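Local coordinates for protein 6-aminohexanoate-cyclic-dimer hydrolase (Arthrobacter sp., PDB 3A2P) that hydrolyses the cyclic dimer of 6-aminohexanoic acid, a by-product of nylon-6 manufacture, to the linear dimer, as a member of the amidase family, at residues 4-9 with 29-34; 69-74 with 115-120; 258-263 with 293-298. One frame throughout, in Å; residues are numbered along the deposited sequence.

Interaction 1 of 3, residues 4-9 with 29-34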
loop_
_atom_site.group_PDB
_atom_site.type_symbol
_atom_site.label_atom_id
_atom_site.label_comp_id
_atom_site.label_asym_id
_atom_site.label_seq_id
_atom_site.Cartn_x
_atom_site.Cartn_y
_atom_site.Cartn_z
ATOM N N VAL A 4 -20.162 10.588 -15.895
ATOM C CA VAL A 4 -18.785 10.531 -16.364
ATOM C C VAL A 4 -18.272 9.099 -16.256
ATOM O O VAL A 4 -18.660 8.360 -15.350
ATOM C CB VAL A 4 -17.875 11.446 -15.515
ATOM C CG1 VAL A 4 -16.463 11.436 -16.071
ATOM C CG2 VAL A 4 -18.433 12.860 -15.495
ATOM N N ASP A 5 -17.407 8.705 -17.185
ATOM C CA ASP A 5 -16.842 7.363 -17.157
ATOM C C ASP A 5 -15.760 7.329 -16.082
ATOM O O ASP A 5 -14.612 7.696 -16.332
ATOM C CB ASP A 5 -16.242 7.012 -18.519
ATOM C CG ASP A 5 -15.570 5.655 -18.523
ATOM O OD1 ASP A 5 -15.762 4.892 -17.554
ATOM O OD2 ASP A 5 -14.857 5.347 -19.501
ATOM N N LEU A 6 -16.135 6.885 -14.888
ATOM C CA LEU A 6 -15.208 6.825 -13.764
ATOM C C LEU A 6 -14.146 5.733 -13.861
ATOM O O LEU A 6 -13.365 5.546 -12.927
ATOM C CB LEU A 6 -15.987 6.669 -12.453
ATOM C CG LEU A 6 -17.005 7.769 -12.132
ATOM C CD1 LEU A 6 -17.612 7.515 -10.762
ATOM C CD2 LEU A 6 -16.328 9.132 -12.168
ATOM N N TRP A 7 -14.108 5.010 -14.977
ATOM C CA TRP A 7 -13.106 3.962 -15.131
ATOM C C TRP A 7 -11.845 4.531 -15.782
ATOM O O TRP A 7 -10.837 3.837 -15.927
ATOM C CB TRP A 7 -13.650 2.792 -15.955
ATOM C CG TRP A 7 -12.864 1.520 -15.742
ATOM C CD1 TRP A 7 -12.188 0.801 -16.687
ATOM C CD2 TRP A 7 -12.656 0.837 -14.497
ATOM N NE1 TRP A 7 -11.570 -0.285 -16.109
ATOM C CE2 TRP A 7 -11.840 -0.286 -14.765
ATOM C CE3 TRP A 7 -13.078 1.067 -13.179
ATOM C CZ2 TRP A 7 -11.434 -1.177 -13.763
ATOM C CZ3 TRP A 7 -12.675 0.181 -12.183
ATOM C CH2 TRP A 7 -11.861 -0.928 -12.483
ATOM N N GLN A 8 -11.907 5.802 -16.172
ATOM C CA GLN A 8 -10.758 6.470 -16.774
ATOM C C GLN A 8 -9.779 6.753 -15.634
ATOM O O GLN A 8 -10.205 6.984 -14.503
ATOM C CB GLN A 8 -11.193 7.790 -17.419
ATOM C CG GLN A 8 -12.123 7.630 -18.611
ATOM C CD GLN A 8 -11.454 6.913 -19.764
ATOM O OE1 GLN A 8 -10.406 7.342 -20.250
ATOM N NE2 GLN A 8 -12.055 5.816 -20.211
ATOM N N ASP A 9 -8.476 6.732 -15.912
ATOM C CA ASP A 9 -7.518 6.990 -14.842
ATOM C C ASP A 9 -7.441 8.477 -14.503
ATOM O O ASP A 9 -8.048 9.303 -15.183
ATOM C CB ASP A 9 -6.127 6.425 -15.184
ATOM C CG ASP A 9 -5.465 7.118 -16.363
ATOM O OD1 ASP A 9 -5.956 8.172 -16.821
ATOM O OD2 ASP A 9 -4.426 6.597 -16.823
ATOM N N GLU A 29 -19.430 15.538 -8.351
ATOM C CA GLU A 29 -20.770 15.063 -8.021
ATOM C C GLU A 29 -21.021 13.662 -8.565
ATOM O O GLU A 29 -21.671 12.846 -7.913
ATOM C CB GLU A 29 -21.831 16.025 -8.561
ATOM C CG GLU A 29 -21.813 17.399 -7.918
ATOM C CD GLU A 29 -21.779 17.337 -6.406
ATOM O OE1 GLU A 29 -22.488 16.490 -5.828
ATOM O OE2 GLU A 29 -21.049 18.144 -5.792
ATOM N N ALA A 30 -20.512 13.387 -9.764
ATOM C CA ALA A 30 -20.679 12.069 -10.370
ATOM C C ALA A 30 -19.951 11.033 -9.518
ATOM O O ALA A 30 -20.416 9.904 -9.351
ATOM C CB ALA A 30 -20.117 12.066 -11.790
ATOM N N THR A 31 -18.806 11.433 -8.975
ATOM C CA THR A 31 -18.006 10.551 -8.138
ATOM C C THR A 31 -18.686 10.337 -6.791
ATOM O O THR A 31 -18.754 9.215 -6.294
ATOM C CB THR A 31 -16.596 11.137 -7.915
ATOM O OG1 THR A 31 -15.968 11.355 -9.187
ATOM C CG2 THR A 31 -15.740 10.179 -7.091
ATOM N N ILE A 32 -19.194 11.416 -6.204
ATOM C CA ILE A 32 -19.877 11.324 -4.916
ATOM C C ILE A 32 -21.088 10.395 -5.027
ATOM O O ILE A 32 -21.309 9.539 -4.169
ATOM C CB ILE A 32 -20.351 12.713 -4.435
ATOM C CG1 ILE A 32 -19.141 13.622 -4.207
ATOM C CG2 ILE A 32 -21.167 12.575 -3.160
ATOM C CD1 ILE A 32 -19.496 15.025 -3.761
ATOM N N ALA A 33 -21.865 10.568 -6.092
ATOM C CA ALA A 33 -23.049 9.744 -6.314
ATOM C C ALA A 33 -22.656 8.271 -6.389
ATOM O O ALA A 33 -23.278 7.414 -5.752
ATOM C CB ALA A 33 -23.742 10.166 -7.604
ATOM N N HIS A 34 -21.617 7.987 -7.166
ATOM C CA HIS A 34 -21.134 6.622 -7.328
ATOM C C HIS A 34 -20.744 6.035 -5.974
ATOM O O HIS A 34 -21.057 4.882 -5.672
ATOM C CB HIS A 34 -19.933 6.599 -8.277
ATOM C CG HIS A 34 -19.397 5.226 -8.537
ATOM N ND1 HIS A 34 -20.147 4.235 -9.131
ATOM C CD2 HIS A 34 -18.190 4.674 -8.268
ATOM C CE1 HIS A 34 -19.426 3.132 -9.217
ATOM N NE2 HIS A 34 -18.236 3.372 -8.699
#
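L6 lays its forked end over the turn of helix that runs from A30 to H34. With chi1 at -58° its CG stands opposite the carbonyl carbon, and the two methyls part company from there. CD1 comes to 3.5 Å from H34 CB and meets the first atoms of the imidazole obliquely, the two side chains sliding past each other in opposite directions, while CD2 settles 3.7 Å from T31 OG1. That hydroxyl is hydrogen-bonded to L27 O, and its contact with the methyl is van der Waals. V4 adds a lighter touch, CG2 lying 4.1 Å from A30 CB. No hydrogen bond crosses the contact; within the loop an Asx turn, W7 N donating to D5 OD1 over 3.1 Å, helps to set the shape, and Q8 NE2 reaches the other carboxylate oxygen, D5 OD2. The H34 ring is tied at its far end by NE2 to A160 O. The contact is mostly van der Waals packing near the surface: it joins the N-terminal loop, just before helix 10-19, to helix 24-42, where I32, on the far side, packs on helix 50-59, and T31 and I32 both touch strand 113-118.

Interaction 2 of 3, residues 69-74 with 115-120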
loop_
_atom_site.group_PDB
_atom_site.type_symbol
_atom_site.label_atom_id
_atom_site.label_comp_id
_atom_site.label_asym_id
_atom_site.label_seq_id
_atom_site.Cartn_x
_atom_site.Cartn_y
_atom_site.Cartn_z
ATOM N N TYR A 69 -9.431 12.040 -4.781
ATOM C CA TYR A 69 -8.507 11.017 -4.302
ATOM C C TYR A 69 -8.895 10.646 -2.879
ATOM O O TYR A 69 -9.555 11.422 -2.187
ATOM C CB TYR A 69 -7.053 11.515 -4.354
ATOM C CG TYR A 69 -6.545 12.219 -3.110
ATOM C CD1 TYR A 69 -5.840 11.521 -2.128
ATOM C CD2 TYR A 69 -6.735 13.589 -2.932
ATOM C CE1 TYR A 69 -5.329 12.173 -1.000
ATOM C CE2 TYR A 69 -6.230 14.251 -1.806
ATOM C CZ TYR A 69 -5.528 13.536 -0.847
ATOM O OH TYR A 69 -5.031 14.182 0.267
ATOM N N LEU A 70 -8.500 9.455 -2.448
ATOM C CA LEU A 70 -8.818 8.994 -1.106
ATOM C C LEU A 70 -7.559 8.819 -0.254
ATOM O O LEU A 70 -6.503 8.432 -0.750
ATOM C CB LEU A 70 -9.609 7.687 -1.184
ATOM C CG LEU A 70 -11.031 7.845 -1.739
ATOM C CD1 LEU A 70 -11.629 6.481 -2.044
ATOM C CD2 LEU A 70 -11.893 8.599 -0.734
ATOM N N LEU A 71 -7.699 9.104 1.034
ATOM C CA LEU A 71 -6.603 9.033 1.988
ATOM C C LEU A 71 -6.854 7.971 3.058
ATOM O O LEU A 71 -7.940 7.898 3.622
ATOM C CB LEU A 71 -6.451 10.406 2.649
ATOM C CG LEU A 71 -5.253 10.732 3.534
ATOM C CD1 LEU A 71 -4.043 11.033 2.655
ATOM C CD2 LEU A 71 -5.590 11.937 4.404
ATOM N N LYS A 72 -5.847 7.152 3.342
ATOM C CA LYS A 72 -5.978 6.114 4.362
ATOM C C LYS A 72 -6.033 6.797 5.726
ATOM O O LYS A 72 -5.350 7.797 5.941
ATOM C CB LYS A 72 -4.774 5.168 4.305
ATOM C CG LYS A 72 -4.797 4.030 5.318
ATOM C CD LYS A 72 -3.581 3.129 5.127
ATOM C CE LYS A 72 -3.604 1.912 6.039
ATOM N NZ LYS A 72 -2.364 1.083 5.885
ATOM N N ASP A 73 -6.843 6.272 6.645
ATOM C CA ASP A 73 -6.942 6.877 7.972
ATOM C C ASP A 73 -5.856 6.354 8.904
ATOM O O ASP A 73 -6.140 5.785 9.960
ATOM C CB ASP A 73 -8.330 6.628 8.582
ATOM C CG ASP A 73 -8.541 7.393 9.881
ATOM O OD1 ASP A 73 -8.097 8.558 9.958
ATOM O OD2 ASP A 73 -9.153 6.845 10.820
ATOM N N LEU A 74 -4.602 6.568 8.511
ATOM C CA LEU A 74 -3.460 6.114 9.290
ATOM C C LEU A 74 -2.194 6.869 8.876
ATOM O O LEU A 74 -1.960 7.100 7.683
ATOM C CB LEU A 74 -3.252 4.613 9.068
ATOM C CG LEU A 74 -2.236 3.882 9.945
ATOM C CD1 LEU A 74 -2.755 3.792 11.380
ATOM C CD2 LEU A 74 -1.999 2.485 9.381
ATOM N N LEU A 115 -11.551 13.479 -1.114
ATOM C CA LEU A 115 -12.916 12.962 -1.073
ATOM C C LEU A 115 -13.284 12.245 0.222
ATOM O O LEU A 115 -14.455 12.193 0.598
ATOM C CB LEU A 115 -13.135 12.019 -2.259
ATOM C CG LEU A 115 -14.558 11.524 -2.519
ATOM C CD1 LEU A 115 -15.458 12.708 -2.857
ATOM C CD2 LEU A 115 -14.542 10.529 -3.666
ATOM N N GLY A 116 -12.293 11.682 0.905
ATOM C CA GLY A 116 -12.578 10.984 2.144
ATOM C C GLY A 116 -11.439 10.100 2.607
ATOM O O GLY A 116 -10.362 10.099 2.006
ATOM N N LYS A 117 -11.675 9.349 3.680
ATOM C CA LYS A 117 -10.663 8.459 4.230
ATOM C C LYS A 117 -11.087 7.000 4.113
ATOM O O LYS A 117 -12.266 6.673 4.250
ATOM C CB LYS A 117 -10.396 8.801 5.694
ATOM C CG LYS A 117 -9.842 10.194 5.919
ATOM C CD LYS A 117 -9.399 10.343 7.358
ATOM C CE LYS A 117 -8.559 11.588 7.565
ATOM N NZ LYS A 117 -7.913 11.546 8.907
ATOM N N THR A 118 -10.113 6.124 3.873
ATOM C CA THR A 118 -10.387 4.701 3.713
ATOM C C THR A 118 -10.068 3.843 4.932
ATOM O O THR A 118 -9.209 4.176 5.753
ATOM C CB THR A 118 -9.628 4.145 2.511
ATOM O OG1 THR A 118 -8.238 4.459 2.651
ATOM C CG2 THR A 118 -10.156 4.763 1.229
ATOM N N ASN A 119 -10.758 2.710 5.010
ATOM C CA ASN A 119 -10.629 1.771 6.112
ATOM C C ASN A 119 -9.282 1.050 6.182
ATOM O O ASN A 119 -8.584 0.886 5.178
ATOM C CB ASN A 119 -11.781 0.761 6.028
ATOM C CG ASN A 119 -12.055 0.065 7.348
ATOM O OD1 ASN A 119 -11.677 0.551 8.418
ATOM N ND2 ASN A 119 -12.738 -1.073 7.279
ATOM N N THR A 120 -8.929 0.628 7.391
ATOM C CA THR A 120 -7.679 -0.074 7.659
ATOM C C THR A 120 -7.830 -0.868 8.945
ATOM O O THR A 120 -8.671 -0.537 9.788
ATOM C CB THR A 120 -6.512 0.929 7.864
ATOM O OG1 THR A 120 -5.400 0.265 8.484
ATOM C CG2 THR A 120 -6.957 2.083 8.762
HETATM O O HOH W 1 -5.677 10.222 7.663
#
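L115 opens the ladder, its backbone N donating to Y69 O at 3.1 Å in a nearly straight bond, while its CB rests against L70 CD2. At G116 the carbonyl O accepts from L71 N (3.0 Å, 175° at the hydrogen), and the L70 methyl CD2 packs over the glycine backbone, 3.5 Å from G116 O. A side chain at G116 would point toward that methyl, and the backbone angles would press it against the preceding carbonyl as well. G116 N is buried without a partner. K117 sits on the same face as L71, and its extended chain crosses D73 obliquely, CD passing the carboxylate before NZ meets D73 OD1 nearly along the C-O axis at 3.2 Å, a salt bridge. The ammonium is also held by I82 O and by a water that links it to K72 O, and the carboxylate has further donors in T84, N83 and S85. T118, on the face of L70 and K72, turns CG2 onto L70 CB at 3.8 Å; its hydroxyl is hydrogen-bonded with S154 OG, while its carbonyl O receives D73 N over 3.3 Å. Beyond the strand, T120 crosses K72 at about a right angle, OG1 lying 3.5 Å from K72 CE. The lysine is fully extended, CG anti to the backbone N (chi1 -180°), and this carries NZ past T120 to hydrogen-bond S150, S151 and N169. By similarity K72 and S150 form the charge relay that serves S174, the probable acyl-ester nucleophile of this amidase. The parallel strand pair thus sets the backbone of this probably catalytic lysine in place, T120 flanks its chain, and the D73-K117 pair, with the other partners of D73, probably helps to hold the turn that follows K72.

Interaction 3 of 3, residues 258-263 with 293-298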
loop_
_atom_site.group_PDB
_atom_site.type_symbol
_atom_site.label_atom_id
_atom_site.label_comp_id
_atom_site.label_asym_id
_atom_site.label_seq_id
_atom_site.Cartn_x
_atom_site.Cartn_y
_atom_site.Cartn_z
ATOM N N LEU A 258 17.257 -5.602 -19.880
ATOM C CA LEU A 258 17.707 -5.684 -18.493
ATOM C C LEU A 258 17.901 -7.123 -18.034
ATOM O O LEU A 258 17.336 -8.051 -18.612
ATOM C CB LEU A 258 16.686 -4.992 -17.585
ATOM C CG LEU A 258 16.366 -3.536 -17.941
ATOM C CD1 LEU A 258 15.198 -3.028 -17.101
ATOM C CD2 LEU A 258 17.602 -2.681 -17.721
ATOM N N ARG A 259 18.726 -7.308 -17.007
ATOM C CA ARG A 259 18.955 -8.633 -16.444
ATOM C C ARG A 259 17.792 -8.831 -15.475
ATOM O O ARG A 259 17.714 -8.160 -14.444
ATOM C CB ARG A 259 20.284 -8.687 -15.684
ATOM C CG ARG A 259 21.514 -8.814 -16.565
ATOM C CD ARG A 259 21.646 -10.217 -17.150
ATOM N NE ARG A 259 21.941 -11.220 -16.128
ATOM C CZ ARG A 259 22.132 -12.514 -16.377
ATOM N NH1 ARG A 259 22.057 -12.977 -17.618
ATOM N NH2 ARG A 259 22.401 -13.350 -15.382
ATOM N N VAL A 260 16.891 -9.740 -15.822
ATOM C CA VAL A 260 15.706 -10.009 -15.014
ATOM C C VAL A 260 15.716 -11.399 -14.399
ATOM O O VAL A 260 15.975 -12.392 -15.082
ATOM C CB VAL A 260 14.421 -9.872 -15.870
ATOM C CG1 VAL A 260 13.183 -10.197 -15.027
ATOM C CG2 VAL A 260 14.330 -8.468 -16.453
ATOM N N GLY A 261 15.428 -11.458 -13.103
ATOM C CA GLY A 261 15.372 -12.728 -12.403
ATOM C C GLY A 261 13.922 -13.025 -12.052
ATOM O O GLY A 261 13.191 -12.132 -11.620
ATOM N N VAL A 262 13.507 -14.275 -12.234
ATOM C CA VAL A 262 12.134 -14.681 -11.945
ATOM C C VAL A 262 12.083 -15.677 -10.799
ATOM O O VAL A 262 12.852 -16.637 -10.764
ATOM C CB VAL A 262 11.474 -15.357 -13.171
ATOM C CG1 VAL A 262 9.990 -15.571 -12.910
ATOM C CG2 VAL A 262 11.694 -14.515 -14.411
ATOM N N LEU A 263 11.174 -15.446 -9.859
ATOM C CA LEU A 263 11.014 -16.343 -8.722
ATOM C C LEU A 263 9.608 -16.924 -8.766
ATOM O O LEU A 263 8.625 -16.185 -8.648
ATOM C CB LEU A 263 11.218 -15.587 -7.405
ATOM C CG LEU A 263 10.943 -16.378 -6.118
ATOM C CD1 LEU A 263 11.887 -17.584 -6.024
ATOM C CD2 LEU A 263 11.128 -15.457 -4.912
ATOM N N HIS A 293 14.108 -8.605 -22.977
ATOM C CA HIS A 293 14.872 -8.588 -21.738
ATOM C C HIS A 293 15.566 -9.927 -21.529
ATOM O O HIS A 293 15.141 -10.950 -22.067
ATOM C CB HIS A 293 13.956 -8.277 -20.548
ATOM C CG HIS A 293 13.421 -6.879 -20.549
ATOM N ND1 HIS A 293 14.215 -5.781 -20.297
ATOM C CD2 HIS A 293 12.180 -6.398 -20.795
ATOM C CE1 HIS A 293 13.487 -4.682 -20.387
ATOM N NE2 HIS A 293 12.248 -5.029 -20.689
ATOM N N ASP A 294 16.646 -9.914 -20.757
ATOM C CA ASP A 294 17.392 -11.131 -20.469
ATOM C C ASP A 294 16.767 -11.746 -19.221
ATOM O O ASP A 294 17.186 -11.463 -18.096
ATOM C CB ASP A 294 18.861 -10.788 -20.224
ATOM C CG ASP A 294 19.710 -12.013 -19.967
ATOM O OD1 ASP A 294 19.186 -13.141 -20.073
ATOM O OD2 ASP A 294 20.908 -11.846 -19.661
ATOM N N VAL A 295 15.762 -12.591 -19.435
ATOM C CA VAL A 295 15.024 -13.223 -18.346
ATOM C C VAL A 295 15.562 -14.593 -17.944
ATOM O O VAL A 295 15.776 -15.463 -18.788
ATOM C CB VAL A 295 13.533 -13.333 -18.729
ATOM C CG1 VAL A 295 12.724 -13.926 -17.573
ATOM C CG2 VAL A 295 13.009 -11.961 -19.104
ATOM N N ASN A 296 15.763 -14.781 -16.642
ATOM C CA ASN A 296 16.298 -16.031 -16.110
ATOM C C ASN A 296 15.660 -16.391 -14.775
ATOM O O ASN A 296 15.151 -15.521 -14.073
ATOM C CB ASN A 296 17.804 -15.886 -15.887
ATOM C CG ASN A 296 18.538 -15.427 -17.128
ATOM O OD1 ASN A 296 18.858 -16.228 -18.003
ATOM N ND2 ASN A 296 18.794 -14.124 -17.217
ATOM N N ASP A 297 15.697 -17.672 -14.420
ATOM C CA ASP A 297 15.165 -18.099 -13.133
ATOM C C ASP A 297 16.269 -17.826 -12.122
ATOM O O ASP A 297 17.261 -18.552 -12.052
ATOM C CB ASP A 297 14.821 -19.590 -13.132
ATOM C CG ASP A 297 13.578 -19.905 -13.944
ATOM O OD1 ASP A 297 12.821 -18.969 -14.272
ATOM O OD2 ASP A 297 13.354 -21.095 -14.245
ATOM N N ALA A 298 16.105 -16.761 -11.349
ATOM C CA ALA A 298 17.108 -16.396 -10.364
ATOM C C ALA A 298 16.497 -15.463 -9.333
ATOM O O ALA A 298 15.490 -14.808 -9.591
ATOM C CB ALA A 298 18.280 -15.714 -11.050
#
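Bends at chi2 (-74°) and chi3 (-68°) curl R259 so that its guanidinium comes beside D294 of the neighbouring strand, while D294 holds CG anti to its backbone N, and the two side chains lie side by side, pointing the same way. Their flat groups are steeply turned, yet NH1 reaches D294 OD2 at 2.6 Å, a salt bridge in which the carboxylate oxygen sits at the guanidinium edge and is approached from above its own plane. N296 joins the same face of the sheet: its ND2 lies over one guanidinium face, off toward the rim, and donates to D294 OD1 at 3.0 Å, so that each carboxylate oxygen has a donor. An alanine in place of R259 is likely to leave D294 OD2 without its charged mate and to uncover the N296 amide. Below this polar row the strands 259-262 and 294-297 run parallel. V260 N donates to D294 O, N296 N to V260 O, and V262 N to N296 O at 2.8 Å, before a weak bond from A298 N to V262 O. At the start, H293 presents ND1 in its ring plane to L258 N at 3.1 Å, and the imidazole lies beside the leucine; NE2 goes on to Q469. The opposite face is mainly valine, V262 CG2 pressed tightly on V295 CG1 at 3.4 Å, with D297 at its end in a salt bridge to R282. V262 and V295 pack against helix 275-290 of this beta-alpha-beta crossover, and V260 against I385. The two faces thus differ in chemistry: valine packing dominates one, while on the other an ion pair links neighbouring strands, the N296 amide bonds the aspartate of its own strand, and W381 makes a cation-pi contact to R259.

How the interactions relate
Along the chain the three contacts follow in series. Interactions 1 and 2 are neighbours, centres about 17 Å apart: helix 24-42 packs on strand 113-118, with T31 CG2 lying 3.6 Å from L115 CD2, so this helix, on which the N-terminal loop packs, backs the sheet edge beside the lysine that is catalytic by similarity. Interaction 3 stands about 37 Å from interaction 2, between centres, on the opposite side of the chain's centre. Yet both belong to one mixed sheet and pair its outermost strands within this chain, 113-118 and 294-297, each with its inner neighbour. The example illustrates how parallel pairing can finish both borders of a sheet, one of them close to the probable catalytic residues.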